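Side-chain contacts in ABC transporter, substrate binding protein (Polyamine) (Agrobacterium tumefaciens, PDB 4EUO), which binds gamma-aminobutyric acid selectively as a periplasmic solute-binding protein and probably hands it to an ABC transporter for import: residues K44-V47 with T53-V56; K117-L122 with Q220-A225; L147-V152 with F166-T171; I176-G181 with E306-W311. One frame throughout, in Å; residues are numbered along the deposited sequence.

Interaction 1 (K44-V47 with T53-V56)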
loop_
_atom_site.group_PDB
_atom_site.type_symbol
_atom_site.label_atom_id
_atom_site.label_comp_id
_atom_site.label_asym_id
_atom_site.label_seq_id
_atom_site.Cartn_x
_atom_site.Cartn_y
_atom_site.Cartn_z
ATOM N N LYS A 44 16.245 -7.015 -4.689
ATOM C CA LYS A 44 17.175 -7.095 -5.801
ATOM C C LYS A 44 18.518 -7.694 -5.330
ATOM O O LYS A 44 19.079 -8.536 -6.041
ATOM C CB LYS A 44 17.412 -5.703 -6.372
ATOM C CG LYS A 44 18.439 -5.658 -7.531
ATOM C CD LYS A 44 18.652 -4.172 -7.903
ATOM C CE LYS A 44 19.969 -3.894 -8.597
ATOM N NZ LYS A 44 19.836 -3.976 -10.075
ATOM N N ALA A 45 19.022 -7.279 -4.165
ATOM C CA ALA A 45 20.300 -7.821 -3.702
ATOM C C ALA A 45 20.246 -9.333 -3.503
ATOM O O ALA A 45 21.205 -10.029 -3.866
ATOM C CB ALA A 45 20.736 -7.133 -2.422
ATOM N N MET A 46 19.156 -9.874 -2.943
ATOM C CA MET A 46 19.090 -11.318 -2.715
ATOM C C MET A 46 18.938 -12.089 -3.994
ATOM O O MET A 46 19.504 -13.196 -4.145
ATOM C CB MET A 46 18.065 -11.690 -1.614
ATOM C CG MET A 46 16.595 -11.430 -2.002
ATOM S SD MET A 46 15.430 -11.968 -0.746
ATOM C CE MET A 46 15.856 -10.870 0.649
ATOM N N VAL A 47 18.247 -11.514 -4.970
ATOM C CA VAL A 47 18.121 -12.149 -6.277
ATOM C C VAL A 47 19.505 -12.183 -6.943
ATOM O O VAL A 47 19.928 -13.261 -7.419
ATOM C CB VAL A 47 17.081 -11.402 -7.149
ATOM C CG1 VAL A 47 17.168 -11.859 -8.615
ATOM C CG2 VAL A 47 15.669 -11.629 -6.611
ATOM N N THR A 53 15.882 -15.256 0.216
ATOM C CA THR A 53 15.395 -15.725 1.501
ATOM C C THR A 53 13.941 -15.315 1.749
ATOM O O THR A 53 13.379 -15.667 2.777
ATOM C CB THR A 53 16.304 -15.274 2.623
ATOM O OG1 THR A 53 16.285 -13.863 2.706
ATOM C CG2 THR A 53 17.731 -15.803 2.456
ATOM N N TRP A 54 13.361 -14.522 0.843
ATOM C CA TRP A 54 11.938 -14.139 0.911
ATOM C C TRP A 54 11.265 -14.914 -0.199
ATOM O O TRP A 54 11.594 -14.709 -1.346
ATOM C CB TRP A 54 11.792 -12.636 0.663
ATOM C CG TRP A 54 12.357 -11.729 1.708
ATOM C CD1 TRP A 54 12.820 -12.068 2.952
ATOM C CD2 TRP A 54 12.519 -10.305 1.592
ATOM N NE1 TRP A 54 13.234 -10.934 3.627
ATOM C CE2 TRP A 54 13.082 -9.845 2.802
ATOM C CE3 TRP A 54 12.270 -9.376 0.564
ATOM C CZ2 TRP A 54 13.375 -8.487 3.023
ATOM C CZ3 TRP A 54 12.546 -8.029 0.791
ATOM C CH2 TRP A 54 13.097 -7.599 2.005
ATOM N N ASP A 55 10.332 -15.806 0.131
ATOM C CA ASP A 55 9.669 -16.633 -0.888
ATOM C C ASP A 55 8.443 -15.968 -1.516
ATOM O O ASP A 55 8.199 -16.118 -2.702
ATOM C CB ASP A 55 9.315 -17.993 -0.269
ATOM C CG ASP A 55 10.562 -18.683 0.236
ATOM O OD1 ASP A 55 11.501 -18.825 -0.557
ATOM O OD2 ASP A 55 10.620 -18.974 1.439
ATOM N N VAL A 56 7.700 -15.244 -0.686
ATOM C CA VAL A 56 6.554 -14.473 -1.157
ATOM C C VAL A 56 6.736 -13.098 -0.545
ATOM O O VAL A 56 7.004 -12.965 0.652
ATOM C CB VAL A 56 5.205 -15.097 -0.758
ATOM C CG1 VAL A 56 4.045 -14.156 -1.132
ATOM C CG2 VAL A 56 5.015 -16.464 -1.439
#

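Interaction 2 (K117-L122 with Q220-A225)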
loop_
_atom_site.group_PDB
_atom_site.type_symbol
_atom_site.label_atom_id
_atom_site.label_comp_id
_atom_site.label_asym_id
_atom_site.label_seq_id
_atom_site.Cartn_x
_atom_site.Cartn_y
_atom_site.Cartn_z
ATOM N N LYS A 117 -9.675 18.318 5.796
ATOM C CA LYS A 117 -10.643 17.427 5.211
ATOM C C LYS A 117 -10.214 17.105 3.777
ATOM O O LYS A 117 -10.419 15.968 3.314
ATOM C CB LYS A 117 -12.027 18.117 5.201
ATOM C CG LYS A 117 -13.167 17.192 4.788
ATOM C CD LYS A 117 -14.530 17.892 4.787
ATOM C CE LYS A 117 -14.478 19.273 4.186
ATOM N NZ LYS A 117 -14.225 19.257 2.725
ATOM N N SER A 118 -9.689 18.095 3.056
ATOM C CA SER A 118 -9.309 17.933 1.664
ATOM C C SER A 118 -7.807 17.970 1.460
ATOM O O SER A 118 -7.070 18.431 2.335
ATOM C CB SER A 118 -9.970 19.029 0.840
ATOM O OG SER A 118 -9.379 20.255 1.237
ATOM N N TRP A 119 -7.347 17.565 0.251
ATOM C CA TRP A 119 -5.925 17.696 -0.051
ATOM C C TRP A 119 -5.557 19.178 -0.033
ATOM O O TRP A 119 -4.494 19.542 0.464
ATOM C CB TRP A 119 -5.571 17.068 -1.415
ATOM C CG TRP A 119 -5.777 15.598 -1.471
ATOM C CD1 TRP A 119 -6.660 14.932 -2.272
ATOM C CD2 TRP A 119 -5.179 14.610 -0.610
ATOM N NE1 TRP A 119 -6.625 13.580 -2.001
ATOM C CE2 TRP A 119 -5.748 13.362 -0.954
ATOM C CE3 TRP A 119 -4.236 14.663 0.428
ATOM C CZ2 TRP A 119 -5.354 12.165 -0.328
ATOM C CZ3 TRP A 119 -3.891 13.481 1.078
ATOM C CH2 TRP A 119 -4.439 12.255 0.695
ATOM N N ALA A 120 -6.484 20.044 -0.528
ATOM C CA ALA A 120 -6.206 21.485 -0.457
ATOM C C ALA A 120 -5.978 21.930 0.991
ATOM O O ALA A 120 -5.016 22.666 1.244
ATOM C CB ALA A 120 -7.373 22.269 -1.056
ATOM N N ASP A 121 -6.793 21.449 1.941
ATOM C CA ASP A 121 -6.585 21.803 3.347
ATOM C C ASP A 121 -5.215 21.339 3.834
ATOM O O ASP A 121 -4.503 22.067 4.540
ATOM C CB ASP A 121 -7.639 21.143 4.240
ATOM C CG ASP A 121 -9.081 21.572 4.024
ATOM O OD1 ASP A 121 -9.300 22.684 3.462
ATOM O OD2 ASP A 121 -9.977 20.807 4.415
ATOM N N LEU A 122 -4.847 20.082 3.452
ATOM C CA LEU A 122 -3.582 19.528 3.930
ATOM C C LEU A 122 -2.401 20.337 3.410
ATOM O O LEU A 122 -1.349 20.384 4.069
ATOM C CB LEU A 122 -3.494 18.052 3.474
ATOM C CG LEU A 122 -2.309 17.274 4.014
ATOM C CD1 LEU A 122 -2.293 17.243 5.555
ATOM C CD2 LEU A 122 -2.288 15.885 3.470
ATOM N N GLN A 220 -11.514 12.628 -1.766
ATOM C CA GLN A 220 -10.544 12.389 -2.850
ATOM C C GLN A 220 -9.497 11.335 -2.420
ATOM O O GLN A 220 -8.340 11.421 -2.800
ATOM C CB GLN A 220 -9.863 13.654 -3.377
ATOM C CG GLN A 220 -10.857 14.679 -3.943
ATOM C CD GLN A 220 -10.090 15.891 -4.376
ATOM O OE1 GLN A 220 -9.372 16.526 -3.615
ATOM N NE2 GLN A 220 -10.176 16.216 -5.662
ATOM N N ASN A 221 -9.906 10.352 -1.630
ATOM C CA ASN A 221 -8.945 9.304 -1.192
ATOM C C ASN A 221 -8.340 8.685 -2.448
ATOM O O ASN A 221 -9.036 8.520 -3.450
ATOM C CB ASN A 221 -9.619 8.298 -0.293
ATOM C CG ASN A 221 -10.623 7.405 -0.968
ATOM O OD1 ASN A 221 -10.295 6.300 -1.427
ATOM N ND2 ASN A 221 -11.918 7.823 -0.967
ATOM N N ILE A 222 -7.046 8.336 -2.392
ATOM C CA ILE A 222 -6.323 7.880 -3.570
ATOM C C ILE A 222 -6.098 6.391 -3.455
ATOM O O ILE A 222 -5.374 5.937 -2.552
ATOM C CB ILE A 222 -5.019 8.656 -3.701
ATOM C CG1 ILE A 222 -5.276 10.172 -3.833
ATOM C CG2 ILE A 222 -4.183 8.105 -4.889
ATOM C CD1 ILE A 222 -3.996 10.972 -3.547
ATOM N N THR A 223 -6.691 5.611 -4.370
ATOM C CA THR A 223 -6.578 4.156 -4.288
ATOM C C THR A 223 -5.385 3.610 -5.021
ATOM O O THR A 223 -4.874 4.203 -5.986
ATOM C CB THR A 223 -7.818 3.449 -4.860
ATOM O OG1 THR A 223 -7.908 3.721 -6.256
ATOM C CG2 THR A 223 -9.074 3.896 -4.212
ATOM N N ALA A 224 -4.923 2.451 -4.546
ATOM C CA ALA A 224 -3.858 1.678 -5.153
ATOM C C ALA A 224 -3.982 0.258 -4.615
ATOM O O ALA A 224 -4.906 -0.028 -3.848
ATOM C CB ALA A 224 -2.482 2.289 -4.857
ATOM N N ALA A 225 -3.097 -0.649 -5.047
ATOM C CA ALA A 225 -3.157 -1.999 -4.528
ATOM C C ALA A 225 -1.772 -2.525 -4.352
ATOM O O ALA A 225 -0.851 -2.146 -5.086
ATOM C CB ALA A 225 -3.957 -2.924 -5.458
HETATM O O HOH W 1 -9.641 16.074 -0.928
HETATM O O HOH W 2 -8.478 19.068 -2.589
#

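Interaction 3 (L147-V152 with F166-T171)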
loop_
_atom_site.group_PDB
_atom_site.type_symbol
_atom_site.label_atom_id
_atom_site.label_comp_id
_atom_site.label_asym_id
_atom_site.label_seq_id
_atom_site.Cartn_x
_atom_site.Cartn_y
_atom_site.Cartn_z
ATOM N N LEU A 147 -1.133 17.477 -6.820
ATOM C CA LEU A 147 -1.819 17.957 -8.008
ATOM C C LEU A 147 -3.284 18.203 -7.702
ATOM O O LEU A 147 -3.827 19.242 -8.130
ATOM C CB LEU A 147 -1.621 16.960 -9.157
ATOM C CG LEU A 147 -0.203 16.933 -9.726
ATOM C CD1 LEU A 147 0.055 15.659 -10.495
ATOM C CD2 LEU A 147 0.086 18.182 -10.587
ATOM N N LEU A 148 -3.927 17.302 -6.953
ATOM C CA LEU A 148 -5.328 17.503 -6.556
ATOM C C LEU A 148 -5.455 18.726 -5.686
ATOM O O LEU A 148 -6.405 19.501 -5.883
ATOM C CB LEU A 148 -5.869 16.292 -5.809
ATOM C CG LEU A 148 -5.954 14.994 -6.628
ATOM C CD1 LEU A 148 -6.056 13.782 -5.705
ATOM C CD2 LEU A 148 -7.106 15.029 -7.629
ATOM N N ALA A 149 -4.533 18.935 -4.754
ATOM C CA ALA A 149 -4.548 20.108 -3.875
ATOM C C ALA A 149 -4.377 21.373 -4.702
ATOM O O ALA A 149 -4.881 22.435 -4.288
ATOM C CB ALA A 149 -3.423 20.005 -2.876
ATOM N N ASP A 150 -3.690 21.279 -5.858
ATOM C CA ASP A 150 -3.440 22.400 -6.765
ATOM C C ASP A 150 -4.561 22.573 -7.802
ATOM O O ASP A 150 -4.388 23.348 -8.746
ATOM C CB ASP A 150 -2.074 22.287 -7.438
ATOM C CG ASP A 150 -1.553 23.595 -7.979
ATOM O OD1 ASP A 150 -1.694 24.633 -7.268
ATOM O OD2 ASP A 150 -0.923 23.571 -9.045
ATOM N N GLY A 151 -5.657 21.852 -7.652
ATOM C CA GLY A 151 -6.824 22.054 -8.500
ATOM C C GLY A 151 -6.974 21.143 -9.698
ATOM O O GLY A 151 -7.963 21.282 -10.424
ATOM N N VAL A 152 -6.016 20.193 -9.938
ATOM C CA VAL A 152 -6.159 19.211 -11.032
ATOM C C VAL A 152 -7.332 18.293 -10.703
ATOM O O VAL A 152 -7.429 17.808 -9.574
ATOM C CB VAL A 152 -4.859 18.383 -11.240
ATOM C CG1 VAL A 152 -5.032 17.325 -12.344
ATOM C CG2 VAL A 152 -3.692 19.288 -11.571
ATOM N N PHE A 166 5.798 19.309 -7.933
ATOM C CA PHE A 166 6.925 19.707 -7.095
ATOM C C PHE A 166 6.812 21.168 -6.661
ATOM O O PHE A 166 7.136 21.492 -5.512
ATOM C CB PHE A 166 8.242 19.454 -7.846
ATOM C CG PHE A 166 8.570 18.000 -8.117
ATOM C CD1 PHE A 166 8.340 17.020 -7.156
ATOM C CD2 PHE A 166 9.160 17.615 -9.313
ATOM C CE1 PHE A 166 8.655 15.667 -7.417
ATOM C CE2 PHE A 166 9.496 16.276 -9.560
ATOM C CZ PHE A 166 9.208 15.307 -8.620
ATOM N N LYS A 167 6.297 22.049 -7.558
ATOM C CA LYS A 167 6.084 23.446 -7.134
ATOM C C LYS A 167 5.061 23.521 -6.006
ATOM O O LYS A 167 5.248 24.287 -5.059
ATOM C CB LYS A 167 5.614 24.307 -8.316
ATOM C CG LYS A 167 6.761 24.614 -9.266
ATOM C CD LYS A 167 6.338 25.479 -10.451
ATOM C CE LYS A 167 7.512 25.843 -11.329
ATOM N NZ LYS A 167 7.080 26.598 -12.540
ATOM N N LYS A 168 3.996 22.703 -6.069
ATOM C CA LYS A 168 2.991 22.690 -5.019
ATOM C C LYS A 168 3.594 22.120 -3.710
ATOM O O LYS A 168 3.374 22.662 -2.628
ATOM C CB LYS A 168 1.756 21.876 -5.453
ATOM C CG LYS A 168 0.599 21.875 -4.428
ATOM C CD LYS A 168 0.081 23.287 -4.071
ATOM C CE LYS A 168 -1.230 23.145 -3.373
ATOM N NZ LYS A 168 -1.732 24.460 -2.892
ATOM N N LEU A 169 4.363 21.036 -3.809
ATOM C CA LEU A 169 5.040 20.482 -2.626
ATOM C C LEU A 169 6.032 21.479 -2.012
ATOM O O LEU A 169 6.139 21.554 -0.799
ATOM C CB LEU A 169 5.752 19.163 -2.951
ATOM C CG LEU A 169 4.781 18.002 -3.106
ATOM C CD1 LEU A 169 5.394 16.919 -4.003
ATOM C CD2 LEU A 169 4.382 17.444 -1.738
ATOM N N ASP A 170 6.716 22.286 -2.854
ATOM C CA ASP A 170 7.657 23.293 -2.344
ATOM C C ASP A 170 6.980 24.271 -1.408
ATOM O O ASP A 170 7.651 24.765 -0.489
ATOM C CB ASP A 170 8.257 24.068 -3.511
ATOM C CG ASP A 170 9.398 23.367 -4.204
ATOM O OD1 ASP A 170 9.902 22.367 -3.651
ATOM O OD2 ASP A 170 9.798 23.821 -5.307
ATOM N N THR A 171 5.668 24.567 -1.605
ATOM C CA THR A 171 4.983 25.526 -0.737
ATOM C C THR A 171 4.871 25.056 0.714
ATOM O O THR A 171 4.619 25.881 1.612
ATOM C CB THR A 171 3.594 25.893 -1.287
ATOM O OG1 THR A 171 2.690 24.790 -1.137
ATOM C CG2 THR A 171 3.616 26.394 -2.731
HETATM O O HOH W 3 -2.476 25.795 -5.086
#

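Interaction 4 (I176-G181 with E306-W311). With SO4 (sulfate ion), chain F.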
loop_
_atom_site.group_PDB
_atom_site.type_symbol
_atom_site.label_atom_id
_atom_site.label_comp_id
_atom_site.label_asym_id
_atom_site.label_seq_id
_atom_site.Cartn_x
_atom_site.Cartn_y
_atom_site.Cartn_z
ATOM N N ILE A 176 6.999 19.339 6.159
ATOM C CA ILE A 176 6.790 17.898 5.991
ATOM C C ILE A 176 7.729 17.096 6.915
ATOM O O ILE A 176 8.958 17.349 6.950
ATOM C CB ILE A 176 7.015 17.474 4.512
ATOM C CG1 ILE A 176 5.979 18.154 3.592
ATOM C CG2 ILE A 176 6.963 15.912 4.396
ATOM C CD1 ILE A 176 6.181 17.902 2.120
ATOM N N ILE A 177 7.183 16.090 7.579
ATOM C CA ILE A 177 7.978 15.069 8.240
ATOM C C ILE A 177 7.610 13.791 7.437
ATOM O O ILE A 177 6.415 13.442 7.338
ATOM C CB ILE A 177 7.660 14.881 9.730
ATOM C CG1 ILE A 177 7.992 16.158 10.517
ATOM C CG2 ILE A 177 8.472 13.669 10.287
ATOM C CD1 ILE A 177 7.666 16.081 11.971
ATOM N N TRP A 178 8.590 13.122 6.865
ATOM C CA TRP A 178 8.325 11.970 6.018
ATOM C C TRP A 178 8.143 10.706 6.817
ATOM O O TRP A 178 8.795 10.543 7.851
ATOM C CB TRP A 178 9.501 11.780 5.049
ATOM C CG TRP A 178 9.770 12.994 4.221
ATOM C CD1 TRP A 178 10.736 13.950 4.444
ATOM C CD2 TRP A 178 9.092 13.373 3.026
ATOM N NE1 TRP A 178 10.684 14.905 3.456
ATOM C CE2 TRP A 178 9.672 14.581 2.575
ATOM C CE3 TRP A 178 8.012 12.820 2.294
ATOM C CZ2 TRP A 178 9.228 15.234 1.419
ATOM C CZ3 TRP A 178 7.585 13.466 1.150
ATOM C CH2 TRP A 178 8.185 14.662 0.726
ATOM N N TRP A 179 7.239 9.816 6.355
ATOM C CA TRP A 179 7.124 8.488 6.975
ATOM C C TRP A 179 7.731 7.468 6.032
ATOM O O TRP A 179 7.415 7.408 4.836
ATOM C CB TRP A 179 5.691 8.100 7.434
ATOM C CG TRP A 179 4.573 8.181 6.431
ATOM C CD1 TRP A 179 3.747 9.243 6.220
ATOM C CD2 TRP A 179 4.086 7.121 5.599
ATOM N NE1 TRP A 179 2.774 8.920 5.300
ATOM C CE2 TRP A 179 2.970 7.627 4.890
ATOM C CE3 TRP A 179 4.463 5.787 5.401
ATOM C CZ2 TRP A 179 2.212 6.840 4.025
ATOM C CZ3 TRP A 179 3.702 5.004 4.549
ATOM C CH2 TRP A 179 2.614 5.540 3.844
ATOM N N SER A 180 8.647 6.654 6.602
ATOM C CA SER A 180 9.342 5.619 5.829
ATOM C C SER A 180 8.570 4.330 5.747
ATOM O O SER A 180 8.869 3.499 4.889
ATOM C CB SER A 180 10.687 5.311 6.471
ATOM O OG SER A 180 11.518 6.450 6.364
ATOM N N GLY A 181 7.673 4.117 6.677
ATOM C CA GLY A 181 6.906 2.886 6.724
ATOM C C GLY A 181 5.680 3.075 7.566
ATOM O O GLY A 181 5.458 4.139 8.152
ATOM N N GLU A 306 13.830 8.955 -9.984
ATOM C CA GLU A 306 15.001 9.853 -10.075
ATOM C C GLU A 306 14.588 11.287 -9.790
ATOM O O GLU A 306 15.226 11.984 -8.998
ATOM C CB GLU A 306 15.631 9.751 -11.475
ATOM C CG GLU A 306 16.446 8.480 -11.631
ATOM C CD GLU A 306 17.276 8.338 -12.896
ATOM O OE1 GLU A 306 17.592 9.369 -13.534
ATOM O OE2 GLU A 306 17.642 7.188 -13.226
ATOM N N ARG A 307 13.476 11.732 -10.390
ATOM C CA ARG A 307 12.981 13.093 -10.194
ATOM C C ARG A 307 12.523 13.353 -8.766
ATOM O O ARG A 307 12.753 14.435 -8.218
ATOM C CB ARG A 307 11.885 13.402 -11.232
ATOM C CG ARG A 307 12.552 13.388 -12.620
ATOM C CD ARG A 307 11.712 13.896 -13.744
ATOM N NE ARG A 307 11.285 15.279 -13.533
ATOM C CZ ARG A 307 10.389 15.883 -14.297
ATOM N NH1 ARG A 307 9.828 15.234 -15.311
ATOM N NH2 ARG A 307 9.997 17.116 -14.017
ATOM N N TRP A 308 11.831 12.356 -8.174
ATOM C CA TRP A 308 11.347 12.465 -6.812
ATOM C C TRP A 308 12.500 12.640 -5.811
ATOM O O TRP A 308 12.471 13.566 -5.019
ATOM C CB TRP A 308 10.501 11.221 -6.484
ATOM C CG TRP A 308 10.115 11.106 -5.041
ATOM C CD1 TRP A 308 10.709 10.332 -4.088
ATOM C CD2 TRP A 308 9.094 11.860 -4.372
ATOM N NE1 TRP A 308 10.068 10.499 -2.870
ATOM C CE2 TRP A 308 9.079 11.440 -3.022
ATOM C CE3 TRP A 308 8.134 12.800 -4.807
ATOM C CZ2 TRP A 308 8.181 11.953 -2.092
ATOM C CZ3 TRP A 308 7.244 13.318 -3.884
ATOM C CH2 TRP A 308 7.254 12.880 -2.546
ATOM N N TYR A 309 13.511 11.770 -5.881
ATOM C CA TYR A 309 14.634 11.870 -4.942
ATOM C C TYR A 309 15.468 13.112 -5.187
ATOM O O TYR A 309 15.904 13.740 -4.222
ATOM C CB TYR A 309 15.462 10.579 -4.927
ATOM C CG TYR A 309 14.663 9.401 -4.417
ATOM C CD1 TYR A 309 14.076 9.424 -3.151
ATOM C CD2 TYR A 309 14.434 8.294 -5.219
ATOM C CE1 TYR A 309 13.310 8.353 -2.700
ATOM C CE2 TYR A 309 13.665 7.224 -4.781
ATOM C CZ TYR A 309 13.085 7.270 -3.522
ATOM O OH TYR A 309 12.293 6.230 -3.119
ATOM N N ALA A 310 15.630 13.521 -6.453
ATOM C CA ALA A 310 16.361 14.762 -6.749
ATOM C C ALA A 310 15.607 15.961 -6.194
ATOM O O ALA A 310 16.204 16.833 -5.560
ATOM C CB ALA A 310 16.561 14.912 -8.243
ATOM N N TRP A 311 14.264 15.966 -6.307
ATOM C CA TRP A 311 13.495 17.068 -5.773
ATOM C C TRP A 311 13.599 17.107 -4.239
ATOM O O TRP A 311 13.737 18.180 -3.642
ATOM C CB TRP A 311 12.021 16.987 -6.239
ATOM C CG TRP A 311 11.153 17.886 -5.423
ATOM C CD1 TRP A 311 11.054 19.240 -5.542
ATOM C CD2 TRP A 311 10.407 17.533 -4.241
ATOM N NE1 TRP A 311 10.276 19.749 -4.531
ATOM C CE2 TRP A 311 9.872 18.724 -3.711
ATOM C CE3 TRP A 311 10.159 16.323 -3.566
ATOM C CZ2 TRP A 311 9.105 18.751 -2.550
ATOM C CZ3 TRP A 311 9.388 16.347 -2.414
ATOM C CH2 TRP A 311 8.882 17.555 -1.906
HETATM S S SO4 F . 6.990 17.208 -16.421
HETATM O O1 SO4 F . 8.122 16.436 -16.876
HETATM O O2 SO4 F . 6.464 18.018 -17.551
HETATM O O3 SO4 F . 5.928 16.326 -15.931
HETATM O O4 SO4 F . 7.472 18.045 -15.339
#

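Interaction 1 (K44-V47 with T53-V56)
A Met-aromatic contact joins helix 40-48 to the connection that leads into strand 56-60: the thioether of Met46 lies against the indole of Trp54. CE does most of the touching. It sits over the face of the five-membered ring, 3.6 Å from the ring centroid and 14° off the normal, a CH-pi contact whose nearest ring atom is CD2, 3.5 Å from Met46 CE. The sulfur stands more obliquely, and Met46 SD is 4.3 Å from the same centroid. SD also faces two consecutive amides. Thr53 N lies 3.5 Å from Met46 SD with a fairly straight N-H (165°), and Trp54 N lies 3.7 Å from the same Met46 SD, more bent; both are weak hydrogen bonds. The bend at the last torsion of Met46 (chi3 64°) turns CE off the line of the chain and onto the ring, while SD stays beside the amides. Thr53 OG1 borders the methyl group, 3.7 Å from Met46 CE. The indole has further partners: NE1 donates to Asp35 OD2, and the side chain packs on Val4 and Ser6 of strand 3-6. One thioether thus does two jobs, its polarisable sulfur serving as a soft acceptor for amides of the loop that leads into strand 56-60 and its methyl group, slightly positive in character, resting on the pi cloud.

Interaction 2 (K117-L122 with Q220-A225)
Trp119, in the first turn of helix 119-122, reaches across to Gln220 and Ile222. CB points toward strand 215-229, and CG lies beside the backbone N (chi1 -65°), which carries the ring to the corner at Gln220. CD1 comes first to the glutamine side chain, with Trp119 CD1 3.4 Å from Gln220 OE1 and close to its CB as well. NE1 then donates to the backbone carbonyl of the same residue: Trp119 NE1 to Gln220 O is 2.9 Å at an N-H...O angle of 161°. The oxygen lies in the plane of the indole, yet the donor stands well above the carbonyl plane. Farther out, CE2 and CZ2 meet the end of Ile222, the closest pair being Trp119 CZ2 and Ile222 CD1 at 3.7 Å.

The helix itself starts with a capping box: Asp121 N donates to Ser118 OG (2.9 Å), and Ser118 N donates to Asp121 OD2 (3.0 Å). Lys117 N adds a second bond to that carboxylate oxygen. Gln220 OE1 takes part in the same helix start through water, as one water donates to it at 2.7 Å and accepts from Trp119 N, and a second water accepts from Ala120 N and also donates to Gln220 OE1. The Trp119 side chain also touches Ile105 of strand 96-107 and Ala145, Leu148 and Ala149 of helix 142-149.

Interaction 3 (L147-V152 with F166-T171)
Lys168 and Asp150 run obliquely across one another, the aliphatic part of the lysine touching the aspartate on its way to the end of helix 142-149. The lysine leaves its helix with CG opposite the backbone N (chi1 -177°) and then bends at chi2 (58°), so that successive methylenes meet different atoms. Its CG and CD lie by the aspartate, with Lys168 CD 3.9 Å from Asp150 OD1, and CE goes farther to the last turn, where Lys168 CE is 3.8 Å from Ala149 O and 3.9 Å from Ala149 CB. The two charged ends do not meet directly. Asp150 OD1 and Lys168 NZ are 4.4 Å apart, too far for a salt bridge, and one water joins them, donating to Asp150 OD1 at 2.6 Å and accepting from Lys168 NZ at 2.7 Å. The other carboxylate oxygen, OD2, is engaged by Arg164 in a salt bridge, which would fix the rotation of the group and leave OD1 to the water.

Asp150 lies where the helix ends in a Schellman motif, with Val152 N bonded to Leu147 O and Gly151 N to Leu148 O. The contact therefore joins the C-terminal end of helix 142-149 to the last turn of helix 162-170 at the protein surface. Phe123 touches both Ala149 and Lys168, helix 119-122 lies against Leu148 and Ala149, and helix 301-313 covers Phe166 and Leu169 on helix 162-170.

Interaction 4 (I176-G181 with E306-W311)
Three tryptophans converge here without any regular stack: the six-membered ring of Trp178 meets those of Trp308 and Trp311, and no hydrogen bond crosses between the segments. Trp178 and Trp308 approach from opposing sides and touch through their outer carbons, Trp178 CZ3 to Trp308 CZ2 at 3.6 Å. Their planes are steeply inclined, at 85°, and the six-membered centroids of this oblique pair are 5.6 Å apart. Trp178 CH2 lies at the edge of the Trp311 ring, near its plane, 3.8 Å from Trp311 CZ3. One helical turn separates Trp308 and Trp311, and each has CG opposite its backbone N (chi1 171° and 165°), which turns both indoles out to the same partner. Ile176 CG2 lies over the centre of one face of the Trp178 ring. The helix indoles bond elsewhere through NE1, Trp308 to Lys136 O and Trp311 to Asp170 OD1.

Arg307 turns elsewhere and holds a sulfate that was probably a crystallisation component: Arg307 NH1 to sulfate O1 is 2.6 Å and nearly straight, and Arg307 NH2 to sulfate O4 is 3.0 Å. Arg307 NH2 also forms a salt bridge with Asp163 OD1. Leu162 N and Asp163 N also bind this anion. The aromatic cluster joins strand 176-179, paired in parallel with strand 132-135, to the C-terminal helix 301-313, as helices cover the sheet in the alpha/beta lobes of periplasmic binding proteins.

Overall arrangement
From the N terminus, interaction 1 closes first, a short loop between helix 40-48 and the approach to strand 56-60; it stands apart, its centre about 33 Å from that of interaction 2, on the opposite side of the chain's centre. Interaction 2 spans far more sequence, from helix 119-122 to strand 215-229, and the short closure of interaction 3, between helices 142-149 and 162-170, falls within that span; the two touch where Trp119 packs on Leu148 and Ala149. Interaction 4 opens inside the same span but ends on helix 301-313, so it crosses interaction 2. It meets interaction 3 through helix 162-170, linking the C-terminal helix to that side of the fold.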